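Local coordinates for protein pyruvate kinase 1 (Trypanosoma brucei brucei, PDB 4KCT) that transfers the phosphoryl group of phosphoenolpyruvate to ADP, making pyruvate and ATP, and has an intrinsic decarboxylase activity, probably on oxaloacetate, at residues A[49-54]-A[81-86]; A[206-211]-A[233-238]. All blocks are in the same frame, centred on the assembly; numbering follows the deposited sequence.

Contact 1 (A[49-54]-A[81-86]); sequences ARMNFS and IALDTK. With K (potassium ion), chain D.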
loop_
_atom_site.group_PDB
_atom_site.type_symbol
_atom_site.label_atom_id
_atom_site.label_comp_id
_atom_site.label_asym_id
_atom_site.label_seq_id
_atom_site.Cartn_x
_atom_site.Cartn_y
_atom_site.Cartn_z
ATOM N N ALA A 49 -22.238 14.819 31.547
ATOM C CA ALA A 49 -22.101 15.990 32.391
ATOM C C ALA A 49 -20.890 15.843 33.319
ATOM O O ALA A 49 -20.763 14.851 34.046
ATOM C CB ALA A 49 -23.379 16.210 33.209
ATOM N N ARG A 50 -19.956 16.765 33.197
ATOM C CA ARG A 50 -18.736 16.738 34.003
ATOM C C ARG A 50 -18.888 17.658 35.225
ATOM O O ARG A 50 -19.327 18.810 35.102
ATOM C CB ARG A 50 -17.550 17.177 33.177
ATOM C CG ARG A 50 -16.229 17.316 33.958
ATOM C CD ARG A 50 -15.144 17.897 33.045
ATOM N NE ARG A 50 -13.863 18.138 33.723
ATOM C CZ ARG A 50 -13.384 19.349 33.982
ATOM N NH1 ARG A 50 -14.091 20.448 33.647
ATOM N NH2 ARG A 50 -12.220 19.473 34.602
ATOM N N MET A 51 -18.669 17.088 36.407
ATOM C CA MET A 51 -18.564 17.860 37.630
ATOM C C MET A 51 -17.089 18.044 37.967
ATOM O O MET A 51 -16.360 17.065 38.173
ATOM C CB MET A 51 -19.259 17.125 38.783
ATOM C CG MET A 51 -20.706 16.700 38.486
ATOM S SD MET A 51 -21.424 15.789 39.856
ATOM C CE MET A 51 -20.420 14.291 39.891
ATOM N N ASN A 52 -16.657 19.296 38.041
ATOM C CA ASN A 52 -15.288 19.605 38.352
ATOM C C ASN A 52 -15.125 19.789 39.837
ATOM O O ASN A 52 -15.489 20.840 40.383
ATOM C CB ASN A 52 -14.854 20.886 37.642
ATOM C CG ASN A 52 -13.371 21.188 37.848
ATOM O OD1 ASN A 52 -12.644 20.426 38.510
ATOM N ND2 ASN A 52 -12.922 22.298 37.297
ATOM N N PHE A 53 -14.643 18.747 40.508
ATOM C CA PHE A 53 -14.521 18.778 41.969
ATOM C C PHE A 53 -13.301 19.549 42.433
ATOM O O PHE A 53 -13.042 19.621 43.631
ATOM C CB PHE A 53 -14.486 17.355 42.562
ATOM C CG PHE A 53 -15.839 16.784 42.848
ATOM C CD1 PHE A 53 -16.809 16.722 41.856
ATOM C CD2 PHE A 53 -16.157 16.320 44.127
ATOM C CE1 PHE A 53 -18.052 16.177 42.119
ATOM C CE2 PHE A 53 -17.394 15.775 44.393
ATOM C CZ PHE A 53 -18.359 15.740 43.402
ATOM N N SER A 54 -12.579 20.181 41.510
ATOM C CA SER A 54 -11.633 21.220 41.928
ATOM C C SER A 54 -12.332 22.378 42.647
ATOM O O SER A 54 -11.725 23.032 43.480
ATOM C CB SER A 54 -10.826 21.751 40.747
ATOM O OG SER A 54 -9.914 20.779 40.299
ATOM N N ILE A 81 -22.696 10.716 33.998
ATOM C CA ILE A 81 -22.240 11.694 34.975
ATOM C C ILE A 81 -20.787 11.385 35.385
ATOM O O ILE A 81 -20.462 10.249 35.765
ATOM C CB ILE A 81 -23.156 11.720 36.229
ATOM C CG1 ILE A 81 -24.551 12.238 35.865
ATOM C CG2 ILE A 81 -22.541 12.613 37.315
ATOM C CD1 ILE A 81 -25.591 12.092 36.994
ATOM N N ALA A 82 -19.895 12.353 35.159
ATOM C CA ALA A 82 -18.473 12.168 35.427
ATOM C C ALA A 82 -18.037 13.012 36.601
ATOM O O ALA A 82 -18.356 14.194 36.673
ATOM C CB ALA A 82 -17.626 12.518 34.174
ATOM N N LEU A 83 -17.184 12.441 37.447
ATOM C CA LEU A 83 -16.615 13.170 38.575
ATOM C C LEU A 83 -15.131 13.420 38.286
ATOM O O LEU A 83 -14.360 12.475 38.137
ATOM C CB LEU A 83 -16.796 12.357 39.874
ATOM C CG LEU A 83 -16.438 13.079 41.189
ATOM C CD1 LEU A 83 -17.082 12.378 42.382
ATOM C CD2 LEU A 83 -14.917 13.193 41.369
ATOM N N ASP A 84 -14.762 14.688 38.092
ATOM C CA ASP A 84 -13.376 15.039 37.730
ATOM C C ASP A 84 -12.626 15.489 38.989
ATOM O O ASP A 84 -12.987 16.491 39.591
ATOM C CB ASP A 84 -13.385 16.154 36.650
ATOM C CG ASP A 84 -11.993 16.453 36.078
ATOM O OD1 ASP A 84 -11.062 16.673 36.875
ATOM O OD2 ASP A 84 -11.839 16.527 34.821
ATOM N N THR A 85 -11.638 14.703 39.433
ATOM C CA THR A 85 -11.058 14.909 40.776
ATOM C C THR A 85 -10.201 16.176 40.831
ATOM O O THR A 85 -9.648 16.625 39.820
ATOM C CB THR A 85 -10.197 13.706 41.224
ATOM O OG1 THR A 85 -9.128 13.538 40.299
ATOM C CG2 THR A 85 -11.048 12.438 41.250
ATOM N N LYS A 86 -10.070 16.743 42.016
ATOM C CA LYS A 86 -9.113 17.835 42.228
ATOM C C LYS A 86 -7.674 17.351 41.960
ATOM O O LYS A 86 -6.944 17.969 41.227
ATOM C CB LYS A 86 -9.229 18.380 43.669
ATOM C CG LYS A 86 -8.544 19.725 43.873
ATOM C CD LYS A 86 -8.695 20.187 45.327
ATOM C CE LYS A 86 -8.659 21.699 45.449
ATOM N NZ LYS A 86 -7.569 22.282 44.624
HETATM K K K D . -10.439 18.814 38.348
HETATM O O HOH W 1 -7.858 19.056 38.674
HETATM O O HOH W 2 -9.542 20.246 35.993
#

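Contact 2 (A[206-211]-A[233-238]); sequences VDMIFA and DILIIS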
loop_
_atom_site.group_PDB
_atom_site.type_symbol
_atom_site.label_atom_id
_atom_site.label_comp_id
_atom_site.label_asym_id
_atom_site.label_seq_id
_atom_site.Cartn_x
_atom_site.Cartn_y
_atom_site.Cartn_z
ATOM N N VAL A 206 -22.127 7.758 40.432
ATOM C CA VAL A 206 -21.566 8.372 39.197
ATOM C C VAL A 206 -21.093 7.275 38.250
ATOM O O VAL A 206 -20.824 6.159 38.665
ATOM C CB VAL A 206 -20.421 9.392 39.465
ATOM C CG1 VAL A 206 -20.886 10.488 40.440
ATOM C CG2 VAL A 206 -19.178 8.693 39.995
ATOM N N ASP A 207 -21.041 7.590 36.962
ATOM C CA ASP A 207 -20.726 6.595 35.950
ATOM C C ASP A 207 -19.225 6.462 35.669
ATOM O O ASP A 207 -18.765 5.420 35.177
ATOM C CB ASP A 207 -21.489 6.927 34.673
ATOM C CG ASP A 207 -22.983 7.073 34.928
ATOM O OD1 ASP A 207 -23.576 6.077 35.399
ATOM O OD2 ASP A 207 -23.520 8.221 34.845
ATOM N N MET A 208 -18.482 7.546 35.868
ATOM C CA MET A 208 -17.057 7.525 35.574
ATOM C C MET A 208 -16.321 8.560 36.396
ATOM O O MET A 208 -16.889 9.597 36.775
ATOM C CB MET A 208 -16.826 7.782 34.057
ATOM C CG MET A 208 -17.384 9.121 33.580
ATOM S SD MET A 208 -17.543 9.241 31.768
ATOM C CE MET A 208 -18.972 8.150 31.473
ATOM N N ILE A 209 -15.045 8.296 36.639
ATOM C CA ILE A 209 -14.147 9.253 37.253
ATOM C C ILE A 209 -13.158 9.724 36.191
ATOM O O ILE A 209 -12.594 8.904 35.471
ATOM C CB ILE A 209 -13.306 8.567 38.351
ATOM C CG1 ILE A 209 -14.212 7.787 39.322
ATOM C CG2 ILE A 209 -12.425 9.596 39.077
ATOM C CD1 ILE A 209 -15.254 8.650 40.033
ATOM N N PHE A 210 -12.969 11.032 36.077
ATOM C CA PHE A 210 -11.852 11.578 35.340
ATOM C C PHE A 210 -10.751 11.858 36.359
ATOM O O PHE A 210 -10.850 12.815 37.132
ATOM C CB PHE A 210 -12.243 12.909 34.657
ATOM C CG PHE A 210 -13.358 12.793 33.639
ATOM C CD1 PHE A 210 -13.744 11.560 33.121
ATOM C CD2 PHE A 210 -13.967 13.943 33.147
ATOM C CE1 PHE A 210 -14.741 11.475 32.150
ATOM C CE2 PHE A 210 -14.919 13.870 32.136
ATOM C CZ PHE A 210 -15.322 12.636 31.652
ATOM N N ALA A 211 -9.741 10.989 36.401
ATOM C CA ALA A 211 -8.764 10.993 37.492
ATOM C C ALA A 211 -7.590 11.878 37.111
ATOM O O ALA A 211 -6.913 11.629 36.106
ATOM C CB ALA A 211 -8.275 9.567 37.775
ATOM N N ASP A 233 -17.552 -1.046 39.088
ATOM C CA ASP A 233 -18.063 -0.910 37.718
ATOM C C ASP A 233 -17.983 0.521 37.168
ATOM O O ASP A 233 -18.488 0.809 36.071
ATOM C CB ASP A 233 -19.506 -1.407 37.647
ATOM C CG ASP A 233 -19.616 -2.934 37.827
ATOM O OD1 ASP A 233 -18.689 -3.681 37.414
ATOM O OD2 ASP A 233 -20.663 -3.383 38.305
ATOM N N ILE A 234 -17.423 1.434 37.957
ATOM C CA ILE A 234 -17.325 2.837 37.536
ATOM C C ILE A 234 -16.090 2.958 36.644
ATOM O O ILE A 234 -15.059 2.368 36.959
ATOM C CB ILE A 234 -17.184 3.763 38.761
ATOM C CG1 ILE A 234 -18.458 3.702 39.620
ATOM C CG2 ILE A 234 -16.878 5.203 38.318
ATOM C CD1 ILE A 234 -18.339 4.406 40.976
ATOM N N LEU A 235 -16.212 3.613 35.488
ATOM C CA LEU A 235 -15.047 3.725 34.584
ATOM C C LEU A 235 -14.000 4.643 35.199
ATOM O O LEU A 235 -14.341 5.699 35.747
ATOM C CB LEU A 235 -15.453 4.296 33.232
ATOM C CG LEU A 235 -16.591 3.628 32.489
ATOM C CD1 LEU A 235 -16.720 4.326 31.137
ATOM C CD2 LEU A 235 -16.330 2.138 32.324
ATOM N N ILE A 236 -12.728 4.305 35.013
ATOM C CA ILE A 236 -11.658 5.262 35.301
ATOM C C ILE A 236 -11.074 5.818 33.998
ATOM O O ILE A 236 -10.572 5.067 33.165
ATOM C CB ILE A 236 -10.546 4.644 36.151
ATOM C CG1 ILE A 236 -11.104 4.235 37.518
ATOM C CG2 ILE A 236 -9.381 5.628 36.297
ATOM C CD1 ILE A 236 -10.113 3.489 38.393
ATOM N N ILE A 237 -11.277 7.114 33.777
ATOM C CA ILE A 237 -10.707 7.794 32.633
ATOM C C ILE A 237 -9.483 8.550 33.147
ATOM O O ILE A 237 -9.616 9.497 33.942
ATOM C CB ILE A 237 -11.711 8.806 32.010
ATOM C CG1 ILE A 237 -13.041 8.130 31.629
ATOM C CG2 ILE A 237 -11.098 9.509 30.778
ATOM C CD1 ILE A 237 -12.875 6.877 30.792
ATOM N N SER A 238 -8.285 8.109 32.754
ATOM C CA SER A 238 -7.077 8.710 33.311
ATOM C C SER A 238 -6.746 9.983 32.563
ATOM O O SER A 238 -6.719 9.987 31.327
ATOM C CB SER A 238 -5.905 7.722 33.231
ATOM O OG SER A 238 -6.134 6.635 34.124
#

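Contact 1 (A[49-54]-A[81-86])
Arg50 and Asp84 join the C-terminal ends of two neighbouring parallel strands of the TIM barrel, on the side facing the barrel interior. The arginine chain runs extended, CG anti to the backbone N (chi1 174°), and delivers its guanidinium to the carboxylate: Arg50 NE donates to Asp84 OD2 at 2.8 Å. The oxygen lies at the edge of the guanidinium, within its plane, yet is itself approached from above the carboxylate plane, the two planes being nearly perpendicular (84°). Arg50 NH2 adds a weak bond to the same oxygen, which also pairs with Lys239.

The tight part is the opposite, helix-facing side. Backbone bonds such as Met51 N to Ala82 O (2.9 Å) fix the register, and apolar chains close over them. The flexible thioether of Met51 bends so that CE rests on Ile81 CG2 at 3.7 Å. Leu83 places its branch point over one face of the Phe53 ring, a CH-pi contact with CG 3.8 Å from the ring centroid.

Beyond the strands the packing gives way to a hydrated polar end. There Asn52 OD1 and Asp84 OD1, each 2.7 Å from the potassium ion, join Ser54 OG, Thr85 O and two waters around it. Asn52 OD1 also accepts from Ser54 N (3.0 Å), an Asx turn that steadies the loop. Asp84 thus divides its work, OD1 to the metal and OD2 to the basic side chains of Arg50 and Lys239; this sharing links the potassium site to Arg50, whose side chain lies about 4 Å from bound pyruvate.

Contact 2 (A[206-211]-A[233-238])
Phe210 and Ile237 stand side by side on adjacent parallel strands of the TIM barrel, the fourth and fifth of its eight, joined by a right-handed beta-alpha-beta crossover through helix 217-227. Both side chains leave the sheet on the face lined by Met208 and Leu235, and they point the same way. The approach to the phenyl ring is oblique, with Phe210 CD1 3.6 Å from Ile237 CB and Phe210 CE1 near Ile237 CG1. Phe210 CG lies beside the backbone N (chi1 -62°), which stands the ring alongside its neighbour; a broad aromatic suits this place because it also touches Ala82 and Asp84 on the preceding strand and Met260 beyond.

Two residues nearer the N termini, on the same face, Met208 and Leu235 meet near their roots, CB to CB at 3.8 Å. Here the methionine's chi1 of 59° puts CG between the backbone N and the carbonyl carbon, and the bent chain carries on to Ala82 and Val434.

On the other face the main encounter is oblique. Ile234 CG2 comes 3.8 Å from Ile209 CG1, and the same methyl rests on the backbone of Met208, while Ile234 CG1 lies against Val206 O. Beta-branched residues fit here: two branches can cover two neighbours at once. Ile236, touching Ala211 only loosely, turns instead to helix 217-227.

Asp207, at the strand entrance, directs its carboxylate to Arg430 and Ile81 N, while its carbonyl accepts from Leu235 N across the contact. At the acceptor, the inner backbone bonds lie closer to the line of the C=O: Ile237 N meets Ile209 O at 2.8 Å, with a C=O...N angle of 178°.

Overall arrangement
From the N terminus, contact 1 comes first: strand 46-52 leads through helix 58-75 to strand 80-84, and the pairing of 49-54 with 81-86 closes that loop. The chain then makes the mixed sheet spanning 90-91 to 177-179 before helix 192-204 returns it to the barrel. Contact 2 follows, closing the shorter loop through helix 217-227. The two loops are in series, neither nested nor crossed. In space they adjoin: Leu83 O lies 2.9 Å from Phe210 N, a probable hydrogen bond. Contact 1 joins barrel strands two and three, contact 2 four and five, and the pairing of 80-84 with 208-211 makes the four continuous.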